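Local coordinates for MdcA (Pseudomonas aeruginosa, PDB 5VIT), which is the alpha subunit of malonate decarboxylase and probably acts as a transferase that exchanges acetyl for malonyl on the enzyme's acyl carrier protein, at residues N59-D64 and Q218-E223; A150-F155 and V186-N191; L66-A71 and R90-D95; P224-D229 and G313-M318. All blocks are in the same frame, centred on the assembly; numbering follows the deposited sequence.

Contact 1: N59-D64 and Q218-E223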
# COMPACT_ATOMS: atom_id res chain seq x y z
N ASN A 59 -6.06 -35.36 -8.11
CA ASN A 59 -6.07 -34.56 -6.89
C ASN A 59 -7.01 -35.15 -5.84
O ASN A 59 -6.70 -35.15 -4.65
CB ASN A 59 -6.47 -33.12 -7.18
CG ASN A 59 -5.32 -32.29 -7.68
OD1 ASN A 59 -4.15 -32.69 -7.60
ND2 ASN A 59 -5.63 -31.09 -8.17
N GLN A 60 -8.16 -35.65 -6.28
CA GLN A 60 -9.16 -36.15 -5.35
C GLN A 60 -9.42 -37.65 -5.53
O GLN A 60 -9.18 -38.45 -4.63
CB GLN A 60 -10.45 -35.32 -5.50
CG GLN A 60 -10.24 -33.84 -5.16
CD GLN A 60 -10.55 -32.86 -6.32
OE1 GLN A 60 -10.51 -33.22 -7.51
NE2 GLN A 60 -10.86 -31.61 -5.96
N LYS A 61 -9.88 -38.02 -6.72
CA LYS A 61 -10.14 -39.42 -7.07
C LYS A 61 -8.87 -40.30 -7.03
O LYS A 61 -7.87 -39.98 -7.69
CB LYS A 61 -10.77 -39.46 -8.47
CG LYS A 61 -11.53 -40.73 -8.79
CD LYS A 61 -11.08 -41.38 -10.09
CE LYS A 61 -11.26 -40.48 -11.31
NZ LYS A 61 -12.51 -40.74 -12.05
N GLN A 62 -8.89 -41.39 -6.27
CA GLN A 62 -7.79 -42.36 -6.30
C GLN A 62 -8.30 -43.71 -6.81
O GLN A 62 -9.33 -44.21 -6.32
CB GLN A 62 -7.15 -42.55 -4.92
CG GLN A 62 -6.83 -41.28 -4.17
CD GLN A 62 -5.84 -40.40 -4.91
OE1 GLN A 62 -4.78 -40.87 -5.34
NE2 GLN A 62 -6.19 -39.12 -5.08
N ALA A 63 -7.60 -44.30 -7.77
CA ALA A 63 -7.84 -45.70 -8.14
C ALA A 63 -7.08 -46.61 -7.17
O ALA A 63 -6.14 -47.31 -7.57
CB ALA A 63 -7.42 -45.97 -9.58
N ASP A 64 -7.48 -46.59 -5.90
CA ASP A 64 -6.67 -47.16 -4.84
C ASP A 64 -6.73 -48.70 -4.79
O ASP A 64 -5.82 -49.35 -4.28
CB ASP A 64 -7.07 -46.55 -3.49
CG ASP A 64 -8.49 -46.88 -3.10
OD1 ASP A 64 -9.43 -46.45 -3.81
OD2 ASP A 64 -8.67 -47.56 -2.06
N GLN A 218 -13.70 -52.02 -2.56
CA GLN A 218 -14.47 -51.01 -1.84
C GLN A 218 -14.52 -49.72 -2.68
O GLN A 218 -13.77 -49.60 -3.64
CB GLN A 218 -13.86 -50.73 -0.47
CG GLN A 218 -12.37 -50.57 -0.50
CD GLN A 218 -11.84 -50.13 0.83
OE1 GLN A 218 -11.87 -48.95 1.16
NE2 GLN A 218 -11.37 -51.09 1.63
N PRO A 219 -15.42 -48.78 -2.32
CA PRO A 219 -15.49 -47.53 -3.10
C PRO A 219 -14.12 -46.85 -3.21
O PRO A 219 -13.31 -46.90 -2.27
CB PRO A 219 -16.48 -46.67 -2.30
CG PRO A 219 -17.36 -47.66 -1.58
CD PRO A 219 -16.47 -48.85 -1.28
N PHE A 220 -13.85 -46.26 -4.38
CA PHE A 220 -12.54 -45.70 -4.62
C PHE A 220 -12.35 -44.53 -3.68
O PHE A 220 -13.30 -43.79 -3.41
CB PHE A 220 -12.34 -45.28 -6.09
CG PHE A 220 -13.28 -44.21 -6.58
CD1 PHE A 220 -13.00 -42.86 -6.36
CD2 PHE A 220 -14.41 -44.54 -7.31
CE1 PHE A 220 -13.86 -41.88 -6.82
CE2 PHE A 220 -15.27 -43.57 -7.78
CZ PHE A 220 -14.99 -42.23 -7.54
N TYR A 221 -11.14 -44.39 -3.17
CA TYR A 221 -10.83 -43.38 -2.18
C TYR A 221 -10.97 -41.98 -2.79
O TYR A 221 -10.54 -41.73 -3.91
CB TYR A 221 -9.43 -43.60 -1.61
CG TYR A 221 -9.13 -42.70 -0.44
CD1 TYR A 221 -9.42 -43.09 0.86
CD2 TYR A 221 -8.57 -41.44 -0.64
CE1 TYR A 221 -9.16 -42.25 1.94
CE2 TYR A 221 -8.31 -40.59 0.43
CZ TYR A 221 -8.60 -41.00 1.71
OH TYR A 221 -8.34 -40.14 2.75
N ILE A 222 -11.60 -41.08 -2.05
CA ILE A 222 -11.70 -39.70 -2.49
C ILE A 222 -11.06 -38.80 -1.44
O ILE A 222 -11.43 -38.83 -0.28
CB ILE A 222 -13.15 -39.27 -2.75
CG1 ILE A 222 -13.78 -40.17 -3.81
CG2 ILE A 222 -13.21 -37.81 -3.20
CD1 ILE A 222 -15.26 -39.93 -4.04
N GLU A 223 -10.08 -38.01 -1.86
CA GLU A 223 -9.46 -37.03 -0.98
C GLU A 223 -10.13 -35.66 -1.12
O GLU A 223 -10.25 -35.13 -2.22
CB GLU A 223 -7.96 -36.93 -1.29
CG GLU A 223 -7.23 -35.93 -0.42
CD GLU A 223 -7.06 -36.44 0.99
OE1 GLU A 223 -7.09 -37.67 1.21
OE2 GLU A 223 -6.90 -35.61 1.90
O HOH W 1 -11.05 -46.89 -0.87
O HOH W 2 -10.94 -48.77 -4.37
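With CG of Asp64 set between its backbone N and carbonyl carbon (chi1 64°), the carboxylate swings to the backbone of Tyr221, and Asp64 OD1 accepts from Tyr221 N at 2.8 Å. That amide arrives 50° out of the carboxylate plane. The rest of the pairing is an isolated beta bridge, Lys61 with Ile222, between loops that follow strands 52-55 and 212-215 of the large parallel sheet. The chains run in opposite directions: Glu223 N donates to Gln60 O (2.9 Å), and Gln62 N donates to Tyr221 O (2.9 Å). Gln60 O is gripped twice, because the Gln62 chain, bent at chi2, brings Gln62 NE2 to it at 3.1 Å from the face of the carbonyl opposite Glu223 N; the same NE2 also reaches Asn58 O. Lys61 crosses Phe220 at a slant, its CG 3.3 Å from Phe220 CE1, before its ammonium goes on to Ser168 O, Ala153 O and Thr172 OG1. Gln62 runs alongside Tyr221 with CG at the ring edge, 3.9 Å from Tyr221 CD2, the amide turned 67° from the ring. Asn59 ND2 hydrogen-bonds a malonate ion, probably from the crystallisation liquor. Water 2 ties the ends together, donating to Asp64 OD1 at 2.8 Å and to Gln218 O at 3.0 Å.

Contact 2: A150-F155 and V186-N191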
# COMPACT_ATOMS: atom_id res chain seq x y z
N ALA A 150 -3.24 -47.47 -18.73
CA ALA A 150 -3.88 -46.56 -17.79
C ALA A 150 -4.68 -47.32 -16.72
O ALA A 150 -5.49 -48.19 -17.03
CB ALA A 150 -4.77 -45.57 -18.51
N LEU A 151 -4.43 -46.97 -15.46
CA LEU A 151 -5.14 -47.53 -14.32
C LEU A 151 -6.01 -46.45 -13.69
O LEU A 151 -5.51 -45.58 -12.97
CB LEU A 151 -4.15 -48.10 -13.30
CG LEU A 151 -3.14 -49.06 -13.91
CD1 LEU A 151 -2.10 -49.50 -12.89
CD2 LEU A 151 -3.87 -50.24 -14.53
N VAL A 152 -7.31 -46.47 -13.98
CA VAL A 152 -8.16 -45.35 -13.58
C VAL A 152 -9.42 -45.85 -12.89
O VAL A 152 -9.65 -47.06 -12.81
CB VAL A 152 -8.53 -44.44 -14.79
CG1 VAL A 152 -7.27 -43.94 -15.50
CG2 VAL A 152 -9.44 -45.14 -15.78
N ALA A 153 -10.24 -44.93 -12.41
CA ALA A 153 -11.36 -45.29 -11.55
C ALA A 153 -12.66 -44.62 -11.97
O ALA A 153 -12.66 -43.50 -12.48
CB ALA A 153 -11.04 -44.94 -10.10
N GLY A 154 -13.78 -45.32 -11.75
CA GLY A 154 -15.10 -44.77 -12.00
C GLY A 154 -16.09 -45.20 -10.93
O GLY A 154 -15.77 -46.07 -10.11
N PHE A 155 -17.27 -44.60 -10.91
CA PHE A 155 -18.33 -45.06 -10.02
C PHE A 155 -19.03 -46.33 -10.54
O PHE A 155 -19.16 -47.32 -9.83
CB PHE A 155 -19.37 -43.96 -9.80
CG PHE A 155 -18.97 -42.94 -8.78
CD1 PHE A 155 -18.60 -41.65 -9.16
CD2 PHE A 155 -18.98 -43.25 -7.42
CE1 PHE A 155 -18.24 -40.69 -8.22
CE2 PHE A 155 -18.61 -42.30 -6.47
CZ PHE A 155 -18.24 -41.01 -6.88
N VAL A 186 -6.32 -49.99 -21.16
CA VAL A 186 -7.08 -49.21 -20.18
C VAL A 186 -7.89 -50.07 -19.19
O VAL A 186 -8.87 -50.71 -19.55
CB VAL A 186 -8.06 -48.24 -20.87
CG1 VAL A 186 -8.95 -47.55 -19.83
CG2 VAL A 186 -7.30 -47.21 -21.69
N ILE A 187 -7.48 -50.03 -17.92
CA ILE A 187 -8.17 -50.77 -16.86
C ILE A 187 -8.86 -49.81 -15.91
O ILE A 187 -8.22 -48.92 -15.35
CB ILE A 187 -7.20 -51.65 -16.06
CG1 ILE A 187 -6.38 -52.55 -16.99
CG2 ILE A 187 -7.96 -52.50 -15.05
CD1 ILE A 187 -5.22 -53.21 -16.28
N VAL A 188 -10.16 -49.99 -15.74
CA VAL A 188 -10.98 -49.13 -14.90
C VAL A 188 -11.53 -49.90 -13.69
O VAL A 188 -12.19 -50.93 -13.85
CB VAL A 188 -12.13 -48.52 -15.73
CG1 VAL A 188 -13.05 -47.66 -14.88
CG2 VAL A 188 -11.57 -47.71 -16.90
N GLN A 189 -11.25 -49.44 -12.48
CA GLN A 189 -11.95 -49.99 -11.33
C GLN A 189 -13.23 -49.19 -11.12
O GLN A 189 -13.22 -47.95 -11.17
CB GLN A 189 -11.09 -49.98 -10.07
CG GLN A 189 -10.66 -48.57 -9.62
CD GLN A 189 -10.25 -48.52 -8.16
OE1 GLN A 189 -9.08 -48.69 -7.82
NE2 GLN A 189 -11.23 -48.27 -7.28
N VAL A 190 -14.34 -49.89 -10.92
CA VAL A 190 -15.60 -49.22 -10.64
C VAL A 190 -16.18 -49.71 -9.31
O VAL A 190 -15.85 -50.80 -8.82
CB VAL A 190 -16.63 -49.42 -11.77
CG1 VAL A 190 -16.10 -48.84 -13.07
CG2 VAL A 190 -16.95 -50.90 -11.94
N ASN A 191 -17.05 -48.90 -8.73
CA ASN A 191 -17.62 -49.23 -7.45
C ASN A 191 -18.65 -50.36 -7.60
O ASN A 191 -18.82 -51.18 -6.69
CB ASN A 191 -18.22 -47.98 -6.81
CG ASN A 191 -17.16 -47.01 -6.34
OD1 ASN A 191 -15.96 -47.32 -6.37
ND2 ASN A 191 -17.58 -45.84 -5.86
O HOH W 3 -13.92 -47.84 -8.03
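Leu151 and Ile187 run alongside each other in the same direction, with Leu151 CD2 3.7 Å from Ile187 CD1. On the other face of the sheet Val152 and Val188 meet at a slant through their CG2 methyls, Val152 CG2 to Val188 CG2 being 3.5 Å. The strands carrying them are parallel neighbours whose directions differ by 30°, joined in a beta-alpha-beta crossover through helix 172-180. That helix packs on the face of Ala150, Val152 and Val186, while helix 64-70 packs against Leu151 on the other. In-register pairing is documented by the backbone bonds, from Ile187 N to Ala150 O (2.9 Å) through to Gly154 N to Gln189 O (2.8 Å). Gln189 has CG between its backbone N and carbonyl carbon (chi1 61°), and this sets Gln189 CG against Ala153 CB at 3.7 Å before the chain extends onward. Where both chains turn a corner, at Phe155 and Asn191, ring and amide run side by side with planes 89° apart, Asn191 ND2 standing 3.3 Å from Phe155 CD2. Water 3 accepts from Gln189 NE2 at 2.8 Å and donates to Asn191 OD1 at 2.7 Å. Asn191 OD1 also takes Phe220 N, and Gln189 OE1 takes Leu66 N in the first turn of helix 64-70. The buried Gln189 amide is therefore satisfied at both ends, and the positive end of that helix probably polarises it.

Contact 3: L66-A71 and R90-D95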
# COMPACT_ATOMS: atom_id res chain seq x y z
N LEU A 66 -6.73 -50.54 -7.64
CA LEU A 66 -5.69 -50.78 -8.65
C LEU A 66 -4.31 -50.45 -8.09
O LEU A 66 -3.33 -51.16 -8.34
CB LEU A 66 -5.96 -49.93 -9.90
CG LEU A 66 -7.25 -50.27 -10.64
CD1 LEU A 66 -7.33 -49.49 -11.95
CD2 LEU A 66 -7.35 -51.77 -10.88
N SER A 67 -4.24 -49.37 -7.33
CA SER A 67 -3.00 -48.93 -6.73
C SER A 67 -2.46 -49.95 -5.70
O SER A 67 -1.27 -50.28 -5.69
CB SER A 67 -3.20 -47.57 -6.07
OG SER A 67 -2.02 -47.14 -5.45
N ARG A 68 -3.34 -50.44 -4.82
CA ARG A 68 -2.91 -51.44 -3.84
C ARG A 68 -2.62 -52.78 -4.51
O ARG A 68 -1.72 -53.51 -4.09
CB ARG A 68 -3.98 -51.62 -2.75
CG ARG A 68 -4.20 -50.38 -1.91
CD ARG A 68 -5.26 -50.64 -0.87
NE ARG A 68 -6.46 -51.24 -1.45
CZ ARG A 68 -7.57 -50.56 -1.68
NH1 ARG A 68 -7.60 -49.27 -1.37
NH2 ARG A 68 -8.64 -51.14 -2.20
N SER A 69 -3.39 -53.11 -5.55
CA SER A 69 -3.18 -54.37 -6.26
C SER A 69 -1.87 -54.38 -7.03
O SER A 69 -1.22 -55.42 -7.14
CB SER A 69 -4.34 -54.64 -7.20
OG SER A 69 -5.58 -54.53 -6.53
N LEU A 70 -1.48 -53.23 -7.58
CA LEU A 70 -0.20 -53.12 -8.29
C LEU A 70 0.96 -53.32 -7.32
O LEU A 70 1.99 -53.91 -7.68
CB LEU A 70 -0.08 -51.75 -8.99
CG LEU A 70 1.14 -51.46 -9.89
CD1 LEU A 70 1.24 -52.47 -11.00
CD2 LEU A 70 1.06 -50.04 -10.49
N ALA A 71 0.80 -52.85 -6.09
CA ALA A 71 1.87 -52.94 -5.10
C ALA A 71 2.07 -54.38 -4.60
O ALA A 71 3.07 -54.67 -3.93
CB ALA A 71 1.60 -52.00 -3.94
N ARG A 90 -0.71 -41.21 -2.18
CA ARG A 90 -0.98 -42.42 -1.40
C ARG A 90 0.28 -43.26 -1.14
O ARG A 90 1.16 -43.35 -1.99
CB ARG A 90 -2.04 -43.24 -2.12
CG ARG A 90 -3.32 -42.45 -2.39
CD ARG A 90 -4.40 -42.84 -1.41
NE ARG A 90 -4.61 -44.29 -1.43
CZ ARG A 90 -5.38 -44.94 -0.56
NH1 ARG A 90 -5.99 -44.26 0.41
NH2 ARG A 90 -5.51 -46.26 -0.64
N PRO A 91 0.36 -43.89 0.05
CA PRO A 91 1.52 -44.72 0.43
C PRO A 91 1.90 -45.82 -0.58
O PRO A 91 3.11 -46.02 -0.80
CB PRO A 91 1.08 -45.35 1.77
CG PRO A 91 -0.38 -44.94 1.98
CD PRO A 91 -0.56 -43.69 1.19
N GLU A 92 0.92 -46.49 -1.19
CA GLU A 92 1.21 -47.53 -2.18
C GLU A 92 1.91 -46.98 -3.42
O GLU A 92 2.57 -47.73 -4.16
CB GLU A 92 -0.06 -48.26 -2.65
CG GLU A 92 -1.20 -48.23 -1.70
CD GLU A 92 -1.99 -46.96 -1.82
OE1 GLU A 92 -2.72 -46.78 -2.83
OE2 GLU A 92 -1.87 -46.13 -0.90
N HIS A 93 1.71 -45.70 -3.68
CA HIS A 93 2.29 -45.05 -4.85
C HIS A 93 3.81 -45.11 -4.76
O HIS A 93 4.49 -45.52 -5.71
CB HIS A 93 1.80 -43.61 -4.95
CG HIS A 93 0.32 -43.48 -5.21
ND1 HIS A 93 -0.37 -42.31 -5.02
CD2 HIS A 93 -0.58 -44.39 -5.65
CE1 HIS A 93 -1.64 -42.49 -5.35
NE2 HIS A 93 -1.80 -43.74 -5.72
N LEU A 94 4.34 -44.72 -3.61
CA LEU A 94 5.78 -44.75 -3.43
C LEU A 94 6.28 -46.13 -2.98
O LEU A 94 7.45 -46.45 -3.14
CB LEU A 94 6.21 -43.68 -2.44
CG LEU A 94 5.89 -42.26 -2.91
CD1 LEU A 94 6.59 -41.27 -2.02
CD2 LEU A 94 6.28 -42.04 -4.36
N ASP A 95 5.38 -46.95 -2.43
CA ASP A 95 5.71 -48.35 -2.16
C ASP A 95 6.27 -49.02 -3.43
O ASP A 95 7.26 -49.75 -3.36
CB ASP A 95 4.48 -49.11 -1.64
CG ASP A 95 4.16 -48.79 -0.18
OD1 ASP A 95 5.08 -48.37 0.55
OD2 ASP A 95 2.99 -48.95 0.23
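The His93 imidazole meets Ser67 at its edge, Ser67 OG lying near the ring plane and 3.1 Å from His93 CD2. One face of the same ring carries Arg90 CB, 3.3 Å above the plane and offset toward the rim. The Arg68 guanidinium likewise receives its neighbour at an edge: Arg90 NH2 sits in its plane, 3.7 Å from Arg68 NH1, with the two guanidinium planes 72° apart. The Asp64 carboxylate lies beside both arginines and makes a long, weak ion pair with Arg90. Arg68 has a salt bridge to Asp217, while Arg90 makes a cation-pi contact with Tyr221. The backbones behind these groups belong to helices 64-70 and 91-98, which precede and follow strand 81-85 along the chain, in consecutive beta-alpha units of the parallel sheet. Over the segments in contact their axes come within 8.9 Å and diverge by 33°. Across this gap Ser67, with OG anti to the backbone N (chi1 179°), donates to Glu92 OE1 at 2.7 Å from above the carboxylate plane. The Glu92 carboxylate is also held within its own segment, Arg90 NE forming a salt bridge with Glu92 OE2 at 3.3 Å. Arg68 and Glu92 lie alongside each other, Arg68 CG 3.7 Å from Glu92 CG, and Ala71 CB adds a looser apolar approach, 4.3 Å from Glu92 CB.

Contact 4: P224-D229 and G313-M318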
# COMPACT_ATOMS: atom_id res chain seq x y z
N PRO A 224 -10.58 -35.08 -0.00
CA PRO A 224 -11.15 -33.72 -0.08
C PRO A 224 -10.06 -32.65 -0.07
O PRO A 224 -9.94 -31.88 0.88
CB PRO A 224 -12.02 -33.63 1.18
CG PRO A 224 -11.34 -34.56 2.16
CD PRO A 224 -10.72 -35.68 1.34
N LEU A 225 -9.28 -32.58 -1.15
CA LEU A 225 -8.01 -31.87 -1.14
C LEU A 225 -8.12 -30.36 -0.87
O LEU A 225 -7.29 -29.78 -0.15
CB LEU A 225 -7.28 -32.09 -2.47
CG LEU A 225 -5.83 -31.61 -2.52
CD1 LEU A 225 -4.96 -32.43 -1.53
CD2 LEU A 225 -5.29 -31.67 -3.95
N PHE A 226 -9.16 -29.74 -1.43
CA PHE A 226 -9.30 -28.28 -1.38
C PHE A 226 -10.24 -27.79 -0.29
O PHE A 226 -10.37 -26.58 -0.08
CB PHE A 226 -9.77 -27.76 -2.74
CG PHE A 226 -8.74 -27.87 -3.82
CD1 PHE A 226 -8.03 -26.77 -4.23
CD2 PHE A 226 -8.47 -29.11 -4.41
CE1 PHE A 226 -7.08 -26.86 -5.23
CE2 PHE A 226 -7.52 -29.22 -5.41
CZ PHE A 226 -6.82 -28.10 -5.83
N THR A 227 -10.90 -28.72 0.39
CA THR A 227 -11.78 -28.36 1.51
C THR A 227 -10.98 -27.76 2.67
O THR A 227 -10.01 -28.35 3.16
CB THR A 227 -12.61 -29.58 2.03
OG1 THR A 227 -13.47 -30.04 0.98
CG2 THR A 227 -13.50 -29.18 3.22
N ARG A 228 -11.39 -26.58 3.11
CA ARG A 228 -10.72 -25.90 4.20
C ARG A 228 -11.72 -25.65 5.33
O ARG A 228 -12.83 -25.18 5.11
CB ARG A 228 -10.07 -24.59 3.71
CG ARG A 228 -8.74 -24.77 2.91
CD ARG A 228 -7.71 -25.54 3.73
NE ARG A 228 -6.46 -25.87 3.04
CZ ARG A 228 -6.27 -27.00 2.34
NH1 ARG A 228 -7.27 -27.85 2.18
NH2 ARG A 228 -5.11 -27.26 1.77
N ASP A 229 -11.30 -25.99 6.54
CA ASP A 229 -12.07 -25.80 7.78
C ASP A 229 -12.04 -24.32 8.17
O ASP A 229 -10.99 -23.81 8.56
CB ASP A 229 -11.46 -26.68 8.88
CG ASP A 229 -12.30 -26.73 10.16
OD1 ASP A 229 -13.18 -25.87 10.38
OD2 ASP A 229 -12.03 -27.65 10.96
N GLY A 313 -12.41 -30.85 -10.48
CA GLY A 313 -12.83 -32.10 -9.90
C GLY A 313 -13.94 -31.84 -8.91
O GLY A 313 -14.72 -30.88 -9.08
N THR A 314 -14.03 -32.67 -7.87
CA THR A 314 -15.05 -32.48 -6.87
C THR A 314 -14.50 -32.61 -5.47
O THR A 314 -13.50 -33.28 -5.22
CB THR A 314 -16.22 -33.47 -7.01
OG1 THR A 314 -17.27 -33.09 -6.12
CG2 THR A 314 -15.77 -34.88 -6.67
N GLU A 315 -15.20 -31.95 -4.55
CA GLU A 315 -14.86 -32.00 -3.14
C GLU A 315 -15.89 -32.86 -2.42
O GLU A 315 -17.08 -32.53 -2.41
CB GLU A 315 -14.80 -30.58 -2.57
CG GLU A 315 -13.53 -29.86 -2.94
CD GLU A 315 -12.31 -30.59 -2.40
OE1 GLU A 315 -12.33 -30.95 -1.20
OE2 GLU A 315 -11.35 -30.83 -3.16
N LEU A 316 -15.42 -33.96 -1.85
CA LEU A 316 -16.28 -34.96 -1.24
C LEU A 316 -17.32 -34.33 -0.32
O LEU A 316 -16.98 -33.59 0.60
CB LEU A 316 -15.46 -35.98 -0.45
CG LEU A 316 -16.24 -37.16 0.13
CD1 LEU A 316 -17.00 -37.88 -0.97
CD2 LEU A 316 -15.29 -38.12 0.85
N GLY A 317 -18.58 -34.63 -0.62
CA GLY A 317 -19.70 -34.16 0.16
C GLY A 317 -20.43 -33.00 -0.47
O GLY A 317 -21.51 -32.61 -0.01
N MET A 318 -19.85 -32.44 -1.52
CA MET A 318 -20.49 -31.32 -2.20
C MET A 318 -21.47 -31.79 -3.30
O MET A 318 -22.27 -30.99 -3.81
CB MET A 318 -19.43 -30.39 -2.79
CG MET A 318 -18.66 -29.57 -1.75
SD MET A 318 -19.73 -28.34 -1.00
CE MET A 318 -19.94 -27.15 -2.32
O HOH W 4 -15.46 -31.57 1.88
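Pro224 opens a type I beta turn that runs to Thr227 and folds round the carboxylate of Glu315. At its start, Pro224 CB makes a loose apolar contact with Leu316 CB at 4.5 Å. Leu225 follows as the second residue of the turn. Phe226 N then donates to Glu315 OE2 at 3.0 Å, arriving 51° out of the carboxylate plane, and the Phe226 ring turns its edge to the same oxygen, the two planes 72° apart. Thr227 grips the other oxygen: Thr227 OG1, anti to its carbonyl carbon (chi1 -63°), donates to Glu315 OE1 at 2.6 Å on the anti side, while Thr227 N adds a weak bond to Glu315 OE1 at 3.1 Å. Arg228 faces its own segment, where Arg228 NH1 bridges the carbonyls, bonding Leu225 O at 3.0 Å and Thr227 O at 3.0 Å. Gln60 NE2 also donates to Glu315 OE2, so both carboxylate oxygens have more than one donor. A malonate ion, probably from the crystallisation liquor, lies next to the Phe226 side chain. Glu315 itself begins a type II turn to Met318, and water 4 links the two turns, donating to Thr227 OG1 at 2.7 Å and to Leu316 O at 2.8 Å.

Contacts 1, 2 and 3 cluster on one side of the chain's centre, their centres 10 to 15 Å apart. Contacts 2 and 3 both belong to the parallel sheet region: contact 2 pairs strands 149-154 and 185-190, contact 3 two helices that follow strands of that sheet. Along the chain, 66-71/90-95 comes first and 150-155/186-191 next, both between the two halves of contact 1. Contact 4 follows, continuing from 218-223 into 224-229 and reaching the loop after strand 308-310 of the second, mixed sheet. Its centre is about 13 Å from that of contact 1 and 21 to 23 Å from the others. Contact 1 touches all three and carries the connection from one sheet toward the other.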